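Local atomic coordinates of iron Transport-associated domain protein (Bacillus anthracis, PDB entry 4H8Q), a protein that binds heme through a NEAT domain and probably serves the anthrax bacterium as a secreted hemophore that takes heme from methemoglobin. Residues Phe65-Asn70 against Ala99-Lys104; Gln15-Phe20 against Pro40-Val45; Leu23-Glu28 against Phe117-Ile122. The protein carries 1 engineered substitution. All blocks are in the same frame, centred on the assembly; numbering follows the deposited sequence.

Contact 1 of 3, residues Phe65-Asn70 against Ala99-Lys104; sequences FQTEKN and AKLNAK
The Phe65 ring meets Ala103 and Lys104 obliquely, with its CE1 4.1 Å from Ala103 CB and its CD1 close to the Lys104 carbonyl. Placing CG anti to the backbone N (chi1 179°) carries the ring to this neighbour, in the interior of the antiparallel barrel of the NEAT fold, where Val90 and Ile122 also pack on it. Two further flat groups, the Glu68 carboxylate and the Asn102 amide, lie side by side with their planes 31° apart. Asn102 ND2 lies 2.8 Å from Glu68 OE1, which it approaches nearly along the C-O axis while the acceptor sits close to the amide plane.

Between these side chains the strands run antiparallel. Gln66 and Lys104 form a hydrogen-bonded pair, with Gln66 N to Lys104 O at 2.9 Å and the reverse bond of the same length. Thr67 and Ala103 follow as a non-hydrogen-bonded pair, their CA atoms 4.2 Å apart and their side chains on the same face of the sheet, where Thr67 also packs on Phe92. On the other face the Gln66 and Lys104 side chains cross, but their polar ends go elsewhere, to Asp75 and Asp119 respectively. Beyond the Thr67 pair, Glu68 N reaches Asn102 O, so Glu68 is joined to Asn102 through both backbone and side chain. One water adds to this junction, giving a hydrogen to Glu68 OE1 and accepting the N-H of Asn102, 2.9 Å from Asn102 N.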
loop_
_atom_site.group_PDB
_atom_site.type_symbol
_atom_site.label_atom_id
_atom_site.label_comp_id
_atom_site.label_asym_id
_atom_site.label_seq_id
_atom_site.Cartn_x
_atom_site.Cartn_y
_atom_site.Cartn_z
ATOM N N PHE A 65 -3.124 7.661 -3.491
ATOM C CA PHE A 65 -3.185 6.369 -2.827
ATOM C C PHE A 65 -3.834 6.528 -1.460
ATOM O O PHE A 65 -3.356 7.304 -0.628
ATOM C CB PHE A 65 -1.794 5.736 -2.680
ATOM C CG PHE A 65 -1.822 4.420 -1.968
ATOM C CD1 PHE A 65 -2.383 3.303 -2.581
ATOM C CD2 PHE A 65 -1.351 4.301 -0.676
ATOM C CE1 PHE A 65 -2.435 2.086 -1.928
ATOM C CE2 PHE A 65 -1.399 3.080 -0.008
ATOM C CZ PHE A 65 -1.932 1.972 -0.636
ATOM N N GLN A 66 -4.926 5.802 -1.230
ATOM C CA GLN A 66 -5.684 5.964 0.010
ATOM C C GLN A 66 -5.965 4.616 0.656
ATOM O O GLN A 66 -6.081 3.593 -0.025
ATOM C CB GLN A 66 -7.006 6.680 -0.273
ATOM C CG GLN A 66 -6.829 8.011 -0.956
ATOM C CD GLN A 66 -8.146 8.686 -1.261
ATOM O OE1 GLN A 66 -9.195 8.042 -1.310
ATOM N NE2 GLN A 66 -8.096 9.993 -1.483
ATOM N N THR A 67 -6.074 4.601 1.979
ATOM C CA THR A 67 -6.481 3.386 2.660
ATOM C C THR A 67 -7.650 3.691 3.585
ATOM O O THR A 67 -7.864 4.845 3.963
ATOM C CB THR A 67 -5.327 2.748 3.456
ATOM O OG1 THR A 67 -4.894 3.643 4.489
ATOM C CG2 THR A 67 -4.156 2.441 2.543
ATOM N N GLU A 68 -8.414 2.662 3.924
ATOM C CA GLU A 68 -9.597 2.854 4.760
ATOM C C GLU A 68 -9.176 3.128 6.191
ATOM O O GLU A 68 -8.374 2.389 6.764
ATOM C CB GLU A 68 -10.522 1.635 4.703
ATOM C CG GLU A 68 -11.809 1.813 5.519
ATOM C CD GLU A 68 -12.943 0.906 5.062
ATOM O OE1 GLU A 68 -12.669 -0.133 4.428
ATOM O OE2 GLU A 68 -14.115 1.239 5.337
ATOM N N LYS A 69 -9.724 4.197 6.753
ATOM C CA LYS A 69 -9.418 4.606 8.116
ATOM C C LYS A 69 -10.676 5.195 8.738
ATOM O O LYS A 69 -11.222 6.178 8.230
ATOM C CB LYS A 69 -8.299 5.650 8.111
ATOM C CG LYS A 69 -7.985 6.251 9.477
ATOM C CD LYS A 69 -7.077 7.466 9.343
ATOM C CE LYS A 69 -6.762 8.088 10.696
ATOM N NZ LYS A 69 -6.016 7.154 11.588
ATOM N N ASN A 70 -11.138 4.586 9.826
ATOM C CA ASN A 70 -12.313 5.081 10.538
ATOM C C ASN A 70 -13.518 5.260 9.620
ATOM O O ASN A 70 -14.095 6.348 9.545
ATOM C CB ASN A 70 -11.994 6.401 11.248
ATOM C CG ASN A 70 -10.905 6.255 12.298
ATOM O OD1 ASN A 70 -10.826 5.239 12.992
ATOM N ND2 ASN A 70 -10.057 7.272 12.416
ATOM N N ALA A 99 -6.627 -9.344 8.305
ATOM C CA ALA A 99 -7.810 -8.915 7.577
ATOM C C ALA A 99 -7.409 -8.124 6.337
ATOM O O ALA A 99 -6.370 -7.460 6.326
ATOM C CB ALA A 99 -8.701 -8.074 8.470
ATOM N N LYS A 100 -8.232 -8.198 5.298
ATOM C CA LYS A 100 -8.009 -7.400 4.098
ATOM C C LYS A 100 -8.183 -5.927 4.427
ATOM O O LYS A 100 -9.090 -5.541 5.175
ATOM C CB LYS A 100 -8.986 -7.801 2.984
ATOM C CG LYS A 100 -8.725 -9.176 2.369
ATOM C CD LYS A 100 -9.789 -9.510 1.327
ATOM C CE LYS A 100 -9.472 -10.795 0.561
ATOM N NZ LYS A 100 -9.511 -12.012 1.429
ATOM N N LEU A 101 -7.313 -5.100 3.863
ATOM C CA LEU A 101 -7.405 -3.660 4.049
ATOM C C LEU A 101 -7.838 -3.048 2.731
ATOM O O LEU A 101 -7.206 -3.285 1.703
ATOM C CB LEU A 101 -6.046 -3.102 4.470
ATOM C CG LEU A 101 -5.944 -1.579 4.602
ATOM C CD1 LEU A 101 -6.895 -1.031 5.684
ATOM C CD2 LEU A 101 -4.509 -1.180 4.892
ATOM N N ASN A 102 -8.932 -2.294 2.744
ATOM C CA ASN A 102 -9.391 -1.628 1.534
ATOM C C ASN A 102 -8.531 -0.422 1.206
ATOM O O ASN A 102 -8.152 0.344 2.093
ATOM C CB ASN A 102 -10.842 -1.184 1.671
ATOM C CG ASN A 102 -11.799 -2.348 1.753
ATOM O OD1 ASN A 102 -11.644 -3.349 1.046
ATOM N ND2 ASN A 102 -12.801 -2.228 2.621
ATOM N N ALA A 103 -8.232 -0.249 -0.078
ATOM C CA ALA A 103 -7.457 0.900 -0.521
ATOM C C ALA A 103 -7.984 1.387 -1.861
ATOM O O ALA A 103 -8.773 0.703 -2.519
ATOM C CB ALA A 103 -5.979 0.540 -0.628
ATOM N N LYS A 104 -7.562 2.582 -2.243
ATOM C CA LYS A 104 -7.955 3.177 -3.510
ATOM C C LYS A 104 -6.702 3.731 -4.147
ATOM O O LYS A 104 -5.789 4.197 -3.453
ATOM C CB LYS A 104 -8.935 4.325 -3.284
ATOM C CG LYS A 104 -10.321 3.876 -2.836
ATOM C CD LYS A 104 -11.169 5.064 -2.419
ATOM C CE LYS A 104 -12.601 4.636 -2.127
ATOM N NZ LYS A 104 -13.269 4.122 -3.365
HETATM O O HOH W 1 -10.487 -1.940 5.214
#

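Contact 2 of 3, residues Gln15-Phe20 against Pro40-Val45; sequences QYDIAF and PARLTV
Ile18 and Leu43 form the tightly packed side of this antiparallel strand pair, part of the all-beta barrel of the NEAT fold. Ile18 CG2 sits 4.0 Å from Leu43 CB and also touches the methyl of Ala41, while Phe20 brings CE1 to 3.7 Å from Ala41 CB. With CG between the backbone N and the carbonyl carbon (chi1 70°), the Phe20 ring reaches across to the neighbouring strand, and the amide N of Ala41 lies at its edge, in the ring plane. Leu97, Ile52 and Phe124 complete this apolar layer. At the Tyr16 end, where that ring is partly exposed, CE2 lies oblique to Val45 CG2, and the Tyr16 hydroxyl is bonded to the Lys12 carbonyl.

The backbones are joined at two hydrogen-bonded pairs. Tyr16 and Leu43 exchange two bonds, Leu43 N meeting Tyr16 O at 2.7 Å, and Ile18 and Ala41 exchange two more.

The opposite face is polar and watery. Arg42, bent at both chi2 (-73°) and chi3, folds back over the neighbouring strand, so that one face of its guanidinium lies above Tyr16 N. Its NH1 forms a salt bridge with Asp17 OD1 at 2.8 Å, reached from above the carboxylate plane; the two planes stand 72° apart. Pro40, preceded by a cis peptide, crosses the Asp17 side chain obliquely. Gln15 crosses Arg42 at about a right angle and runs alongside Thr44, with CG 3.4 Å from Thr44 OG1. Two waters lie in the guanidinium plane at its edge, and the one that gives a hydrogen to Gln15 O sits 2.9 Å from Arg42 NH2.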
loop_
_atom_site.group_PDB
_atom_site.type_symbol
_atom_site.label_atom_id
_atom_site.label_comp_id
_atom_site.label_asym_id
_atom_site.label_seq_id
_atom_site.Cartn_x
_atom_site.Cartn_y
_atom_site.Cartn_z
ATOM N N GLN A 15 10.360 -2.722 14.537
ATOM C CA GLN A 15 10.188 -2.649 13.084
ATOM C C GLN A 15 10.364 -4.042 12.463
ATOM O O GLN A 15 11.355 -4.715 12.736
ATOM C CB GLN A 15 11.234 -1.701 12.494
ATOM C CG GLN A 15 10.687 -0.559 11.658
ATOM C CD GLN A 15 11.681 0.592 11.519
ATOM O OE1 GLN A 15 12.823 0.513 11.984
ATOM N NE2 GLN A 15 11.243 1.672 10.884
ATOM N N TYR A 16 9.427 -4.460 11.612
ATOM C CA TYR A 16 9.424 -5.828 11.077
ATOM C C TYR A 16 9.167 -5.871 9.576
ATOM O O TYR A 16 8.505 -4.986 9.039
ATOM C CB TYR A 16 8.308 -6.633 11.740
ATOM C CG TYR A 16 8.340 -6.655 13.245
ATOM C CD1 TYR A 16 8.919 -7.714 13.927
ATOM C CD2 TYR A 16 7.772 -5.631 13.985
ATOM C CE1 TYR A 16 8.943 -7.741 15.309
ATOM C CE2 TYR A 16 7.787 -5.654 15.370
ATOM C CZ TYR A 16 8.377 -6.713 16.024
ATOM O OH TYR A 16 8.397 -6.732 17.403
ATOM N N ASP A 17 9.647 -6.920 8.907
ATOM C CA ASP A 17 9.256 -7.163 7.526
ATOM C C ASP A 17 7.868 -7.797 7.509
ATOM O O ASP A 17 7.561 -8.670 8.331
ATOM C CB ASP A 17 10.238 -8.113 6.826
ATOM C CG ASP A 17 11.579 -7.483 6.529
ATOM O OD1 ASP A 17 11.697 -6.238 6.622
ATOM O OD2 ASP A 17 12.518 -8.236 6.160
ATOM N N ILE A 18 7.025 -7.375 6.572
ATOM C CA ILE A 18 5.738 -8.035 6.398
ATOM C C ILE A 18 5.394 -8.215 4.927
ATOM O O ILE A 18 5.315 -7.255 4.167
ATOM C CB ILE A 18 4.602 -7.315 7.159
ATOM C CG1 ILE A 18 3.291 -8.102 7.015
ATOM C CG2 ILE A 18 4.461 -5.872 6.689
ATOM C CD1 ILE A 18 2.241 -7.743 8.059
ATOM N N ALA A 19 5.204 -9.466 4.518
ATOM C CA ALA A 19 4.841 -9.738 3.135
ATOM C C ALA A 19 3.375 -9.415 2.899
ATOM O O ALA A 19 2.560 -9.485 3.817
ATOM C CB ALA A 19 5.114 -11.205 2.787
ATOM N N PHE A 20 3.039 -9.066 1.664
ATOM C CA PHE A 20 1.648 -8.765 1.325
ATOM C C PHE A 20 1.440 -8.896 -0.176
ATOM O O PHE A 20 2.409 -8.985 -0.950
ATOM C CB PHE A 20 1.275 -7.345 1.770
ATOM C CG PHE A 20 1.945 -6.277 0.955
ATOM C CD1 PHE A 20 3.232 -5.861 1.266
ATOM C CD2 PHE A 20 1.297 -5.704 -0.135
ATOM C CE1 PHE A 20 3.863 -4.892 0.501
ATOM C CE2 PHE A 20 1.915 -4.727 -0.900
ATOM C CZ PHE A 20 3.201 -4.321 -0.584
ATOM N N PRO A 40 8.622 -7.446 0.817
ATOM C CA PRO A 40 7.798 -7.060 1.963
ATOM C C PRO A 40 7.820 -5.570 2.245
ATOM O O PRO A 40 8.785 -4.855 1.906
ATOM C CB PRO A 40 8.470 -7.789 3.133
ATOM C CG PRO A 40 9.895 -7.871 2.734
ATOM C CD PRO A 40 9.884 -8.079 1.246
ATOM N N ALA A 41 6.750 -5.118 2.882
ATOM C CA ALA A 41 6.679 -3.772 3.437
ATOM C C ALA A 41 7.314 -3.778 4.820
ATOM O O ALA A 41 7.759 -4.820 5.315
ATOM C CB ALA A 41 5.228 -3.328 3.531
ATOM N N ARG A 42 7.371 -2.610 5.448
ATOM C CA ARG A 42 7.914 -2.535 6.794
ATOM C C ARG A 42 6.813 -2.155 7.766
ATOM O O ARG A 42 6.101 -1.168 7.583
ATOM C CB ARG A 42 9.090 -1.557 6.871
ATOM C CG ARG A 42 10.341 -2.035 6.128
ATOM C CD ARG A 42 11.030 -3.182 6.878
ATOM N NE ARG A 42 11.891 -2.659 7.940
ATOM C CZ ARG A 42 12.436 -3.396 8.904
ATOM N NH1 ARG A 42 12.205 -4.702 8.963
ATOM N NH2 ARG A 42 13.212 -2.822 9.814
ATOM N N LEU A 43 6.669 -2.978 8.793
ATOM C CA LEU A 43 5.679 -2.772 9.827
ATOM C C LEU A 43 6.364 -2.162 11.036
ATOM O O LEU A 43 7.349 -2.701 11.534
ATOM C CB LEU A 43 5.078 -4.121 10.213
ATOM C CG LEU A 43 4.355 -4.222 11.555
ATOM C CD1 LEU A 43 3.085 -3.381 11.540
ATOM C CD2 LEU A 43 4.033 -5.680 11.841
ATOM N N THR A 44 5.851 -1.035 11.503
ATOM C CA THR A 44 6.350 -0.450 12.743
ATOM C C THR A 44 5.275 -0.612 13.796
ATOM O O THR A 44 4.126 -0.208 13.598
ATOM C CB THR A 44 6.687 1.040 12.587
ATOM O OG1 THR A 44 7.754 1.199 11.650
ATOM C CG2 THR A 44 7.100 1.630 13.935
ATOM N N VAL A 45 5.641 -1.233 14.911
ATOM C CA VAL A 45 4.714 -1.398 16.016
ATOM C C VAL A 45 5.131 -0.410 17.095
ATOM O O VAL A 45 6.277 -0.423 17.537
ATOM C CB VAL A 45 4.755 -2.825 16.576
ATOM C CG1 VAL A 45 3.788 -2.960 17.741
ATOM C CG2 VAL A 45 4.426 -3.835 15.480
HETATM O O HOH W 2 14.042 -4.370 12.167
HETATM O O HOH W 3 14.420 -0.089 9.703
#

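Contact 3 of 3, residues Leu23-Glu28 against Phe117-Ile122; sequences LKDKTE and FYDVQI. With HEM (protoporphyrin IX containing Fe), chain B.
Gln121 turns its amide toward the tight turn at Asp25 and Lys26 and uses both ends of it there. Its NE2 lies 2.8 Å from Asp25 OD1, a nearly straight bond in the amide plane that takes the anti lone pair of the carboxylate; its OE1 accepts Lys26 N at 2.7 Å and a water that also bonds Thr27 O. The bend at chi2 (81°) turns the amide to the turn, while the backbones of Gln121 and Leu23 pair antiparallel through two bonds.

Further out, the type II turn from Lys24 to Thr27 is closed by Lys24 O, which accepts both Thr27 N and Thr27 OG1. Asp25 OD2 bridges to Lys26 NZ, which would temper its proximity to Asp119, whose own partner is Lys104. Another water joins Asp25 N and Asp119 O to a heme propionate, 2.7 Å from HEM O1D.

Beside it, Tyr118 lays one ring face over the porphyrin, with HEM C3D 3.3 Å above its plane, and Val120 CG1 touches a heme methyl. The Tyr118 hydroxyl bonds that of Tyr114, the YxxxY tyrosine pair characteristic of the NEAT-domain heme pocket.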
loop_
_atom_site.group_PDB
_atom_site.type_symbol
_atom_site.label_atom_id
_atom_site.label_comp_id
_atom_site.label_asym_id
_atom_site.label_seq_id
_atom_site.Cartn_x
_atom_site.Cartn_y
_atom_site.Cartn_z
ATOM N N LEU A 23 -4.773 -7.227 -4.084
ATOM C CA LEU A 23 -5.794 -8.034 -4.745
ATOM C C LEU A 23 -6.783 -7.175 -5.517
ATOM O O LEU A 23 -7.129 -6.071 -5.103
ATOM C CB LEU A 23 -6.542 -8.862 -3.699
ATOM C CG LEU A 23 -5.697 -9.771 -2.809
ATOM C CD1 LEU A 23 -6.579 -10.439 -1.748
ATOM C CD2 LEU A 23 -4.943 -10.812 -3.653
ATOM N N LYS A 24 -7.244 -7.687 -6.653
ATOM C CA LYS A 24 -8.305 -7.042 -7.401
ATOM C C LYS A 24 -9.573 -6.955 -6.549
ATOM O O LYS A 24 -9.897 -7.893 -5.820
ATOM C CB LYS A 24 -8.546 -7.833 -8.691
ATOM C CG LYS A 24 -9.676 -7.322 -9.541
ATOM C CD LYS A 24 -9.751 -8.109 -10.846
ATOM C CE LYS A 24 -10.932 -7.664 -11.688
ATOM N NZ LYS A 24 -11.014 -8.435 -12.956
ATOM N N ASP A 25 -10.266 -5.826 -6.640
ATOM C CA ASP A 25 -11.397 -5.504 -5.768
ATOM C C ASP A 25 -12.408 -6.654 -5.677
ATOM O O ASP A 25 -12.911 -7.122 -6.701
ATOM C CB ASP A 25 -12.091 -4.241 -6.276
ATOM C CG ASP A 25 -13.188 -3.744 -5.337
ATOM O OD1 ASP A 25 -12.997 -3.778 -4.103
ATOM O OD2 ASP A 25 -14.241 -3.303 -5.850
ATOM N N LYS A 26 -12.678 -7.098 -4.450
ATOM C CA LYS A 26 -13.686 -8.132 -4.176
ATOM C C LYS A 26 -13.323 -9.514 -4.728
ATOM O O LYS A 26 -14.202 -10.359 -4.934
ATOM C CB LYS A 26 -15.064 -7.698 -4.685
ATOM C CG LYS A 26 -15.560 -6.378 -4.103
ATOM C CD LYS A 26 -16.981 -6.083 -4.574
ATOM C CE LYS A 26 -17.529 -4.801 -3.965
ATOM N NZ LYS A 26 -17.005 -3.577 -4.634
ATOM N N THR A 27 -12.033 -9.748 -4.959
ATOM C CA THR A 27 -11.559 -11.031 -5.468
ATOM C C THR A 27 -10.350 -11.544 -4.711
ATOM O O THR A 27 -9.770 -10.830 -3.879
ATOM C CB THR A 27 -11.140 -10.944 -6.949
ATOM O OG1 THR A 27 -9.834 -10.355 -7.048
ATOM C CG2 THR A 27 -12.131 -10.132 -7.751
ATOM N N GLU A 28 -9.977 -12.790 -4.997
ATOM C CA GLU A 28 -8.721 -13.352 -4.521
ATOM C C GLU A 28 -7.694 -13.369 -5.652
ATOM O O GLU A 28 -6.684 -14.068 -5.571
ATOM C CB GLU A 28 -8.936 -14.763 -3.970
ATOM C CG GLU A 28 -9.813 -14.816 -2.720
ATOM C CD GLU A 28 -9.118 -14.265 -1.483
ATOM O OE1 GLU A 28 -7.868 -14.232 -1.463
ATOM O OE2 GLU A 28 -9.821 -13.873 -0.524
ATOM N N PHE A 117 -9.145 5.331 -11.887
ATOM C CA PHE A 117 -8.992 5.045 -10.462
ATOM C C PHE A 117 -9.684 3.731 -10.098
ATOM O O PHE A 117 -10.596 3.279 -10.801
ATOM C CB PHE A 117 -9.405 6.229 -9.575
ATOM C CG PHE A 117 -10.781 6.761 -9.848
ATOM C CD1 PHE A 117 -11.904 6.088 -9.394
ATOM C CD2 PHE A 117 -10.940 7.965 -10.506
ATOM C CE1 PHE A 117 -13.178 6.603 -9.631
ATOM C CE2 PHE A 117 -12.203 8.485 -10.735
ATOM C CZ PHE A 117 -13.319 7.800 -10.298
ATOM N N TYR A 118 -9.205 3.088 -9.041
ATOM C CA TYR A 118 -9.630 1.735 -8.717
ATOM C C TYR A 118 -9.717 1.542 -7.224
ATOM O O TYR A 118 -9.020 2.211 -6.452
ATOM C CB TYR A 118 -8.604 0.712 -9.208
ATOM C CG TYR A 118 -8.276 0.737 -10.676
ATOM C CD1 TYR A 118 -9.111 0.123 -11.597
ATOM C CD2 TYR A 118 -7.116 1.339 -11.138
ATOM C CE1 TYR A 118 -8.815 0.131 -12.944
ATOM C CE2 TYR A 118 -6.809 1.352 -12.499
ATOM C CZ TYR A 118 -7.658 0.733 -13.385
ATOM O OH TYR A 118 -7.365 0.739 -14.730
ATOM N N ASP A 119 -10.560 0.594 -6.828
ATOM C CA ASP A 119 -10.506 0.014 -5.502
ATOM C C ASP A 119 -9.640 -1.247 -5.530
ATOM O O ASP A 119 -9.654 -1.994 -6.504
ATOM C CB ASP A 119 -11.924 -0.341 -5.039
ATOM C CG ASP A 119 -12.800 0.884 -4.849
ATOM O OD1 ASP A 119 -13.882 0.952 -5.466
ATOM O OD2 ASP A 119 -12.420 1.774 -4.072
ATOM N N VAL A 120 -8.862 -1.476 -4.479
ATOM C CA VAL A 120 -8.143 -2.732 -4.321
ATOM C C VAL A 120 -8.166 -3.132 -2.854
ATOM O O VAL A 120 -8.555 -2.334 -1.987
ATOM C CB VAL A 120 -6.666 -2.604 -4.740
ATOM C CG1 VAL A 120 -6.549 -2.312 -6.217
ATOM C CG2 VAL A 120 -5.983 -1.495 -3.921
ATOM N N GLN A 121 -7.764 -4.369 -2.578
ATOM C CA GLN A 121 -7.542 -4.806 -1.207
ATOM C C GLN A 121 -6.093 -5.203 -0.997
ATOM O O GLN A 121 -5.463 -5.789 -1.874
ATOM C CB GLN A 121 -8.446 -5.985 -0.837
ATOM C CG GLN A 121 -9.879 -5.589 -0.531
ATOM C CD GLN A 121 -10.693 -5.390 -1.782
ATOM O OE1 GLN A 121 -10.812 -6.305 -2.596
ATOM N NE2 GLN A 121 -11.261 -4.201 -1.950
ATOM N N ILE A 122 -5.560 -4.873 0.172
ATOM C CA ILE A 122 -4.238 -5.342 0.545
ATOM C C ILE A 122 -4.395 -6.498 1.519
ATOM O O ILE A 122 -5.110 -6.382 2.518
ATOM C CB ILE A 122 -3.415 -4.218 1.206
ATOM C CG1 ILE A 122 -3.191 -3.090 0.197
ATOM C CG2 ILE A 122 -2.081 -4.767 1.704
ATOM C CD1 ILE A 122 -2.709 -1.764 0.816
HETATM C CHA HEM B . -6.669 -2.706 -14.606
HETATM C CHB HEM B . -3.412 -1.996 -18.133
HETATM C CHC HEM B . -0.615 0.595 -15.108
HETATM C CHD HEM B . -3.558 -0.605 -11.428
HETATM C C1A HEM B . -6.032 -2.725 -15.817
HETATM C C2A HEM B . -6.526 -3.356 -17.027
HETATM C C3A HEM B . -5.616 -3.158 -17.986
HETATM C C4A HEM B . -4.526 -2.388 -17.433
HETATM C CMA HEM B . -5.690 -3.643 -19.450
HETATM C CAA HEM B . -7.859 -4.138 -17.156
HETATM C CBA HEM B . -7.757 -5.446 -16.371
HETATM C CGA HEM B . -6.626 -6.325 -16.861
HETATM O O1A HEM B . -6.476 -6.491 -18.098
HETATM O O2A HEM B . -5.871 -6.892 -16.027
HETATM C C1B HEM B . -2.373 -1.260 -17.612
HETATM C C2B HEM B . -1.173 -0.898 -18.328
HETATM C C3B HEM B . -0.399 -0.190 -17.509
HETATM C C4B HEM B . -1.079 -0.064 -16.231
HETATM C CMB HEM B . -0.845 -1.294 -19.787
HETATM C CAB HEM B . 0.980 0.390 -17.894
HETATM C CBB HEM B . 1.738 0.972 -16.971
HETATM C C1C HEM B . -1.150 0.472 -13.840
HETATM C C2C HEM B . -0.580 1.012 -12.618
HETATM C C3C HEM B . -1.388 0.687 -11.601
HETATM C C4C HEM B . -2.506 -0.075 -12.139
HETATM C CMC HEM B . 0.730 1.835 -12.533
HETATM C CAC HEM B . -1.178 1.054 -10.118
HETATM C CBC HEM B . -2.148 0.800 -9.240
HETATM C C1D HEM B . -4.643 -1.256 -11.965
HETATM C C2D HEM B . -5.757 -1.714 -11.177
HETATM C C3D HEM B . -6.719 -2.364 -12.150
HETATM C C4D HEM B . -6.101 -2.237 -13.446
HETATM C CMD HEM B . -5.936 -1.581 -9.659
HETATM C CAD HEM B . -8.076 -3.012 -11.818
HETATM C CBD HEM B . -7.954 -4.527 -11.881
HETATM C CGD HEM B . -6.914 -5.043 -10.928
HETATM O O1D HEM B . -6.942 -4.698 -9.708
HETATM O O2D HEM B . -6.053 -5.832 -11.396
HETATM N NA HEM B . -4.816 -2.146 -16.100
HETATM N NB HEM B . -2.284 -0.735 -16.331
HETATM N NC HEM B . -2.314 -0.191 -13.500
HETATM N ND HEM B . -4.876 -1.578 -13.303
HETATM FE FE HEM B . -3.692 -0.969 -14.854
HETATM O O HOH W 4 -9.226 -3.800 -8.482
HETATM O O HOH W 5 -15.736 -1.306 -4.768
HETATM O O HOH W 6 -10.305 -8.940 -1.988
#

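All three contacts belong to one antiparallel barrel. Contacts 1 and 3 are 10 Å apart between centres and are joined by two salt bridges: Lys104 NZ to Asp119 OD2 at 2.6 Å, between neighbouring strands 101-109 and 114-125, and Lys100 NZ to Glu28 OE2 at 2.7 Å, which ties the residues before strand 101-109 to the loop after strand 14-24. Contact 2 shares strand 14-24 with contact 3, its centre about 20 Å away across the middle of the chain; Phe20 CD2 on Ile122 CG2, 4.0 Å, links them. Contacts 1 and 2 do not touch. Contact 3 meets the heme directly, whereas the side chains of Phe65 and Phe20 stay about 7 and 11 Å from it.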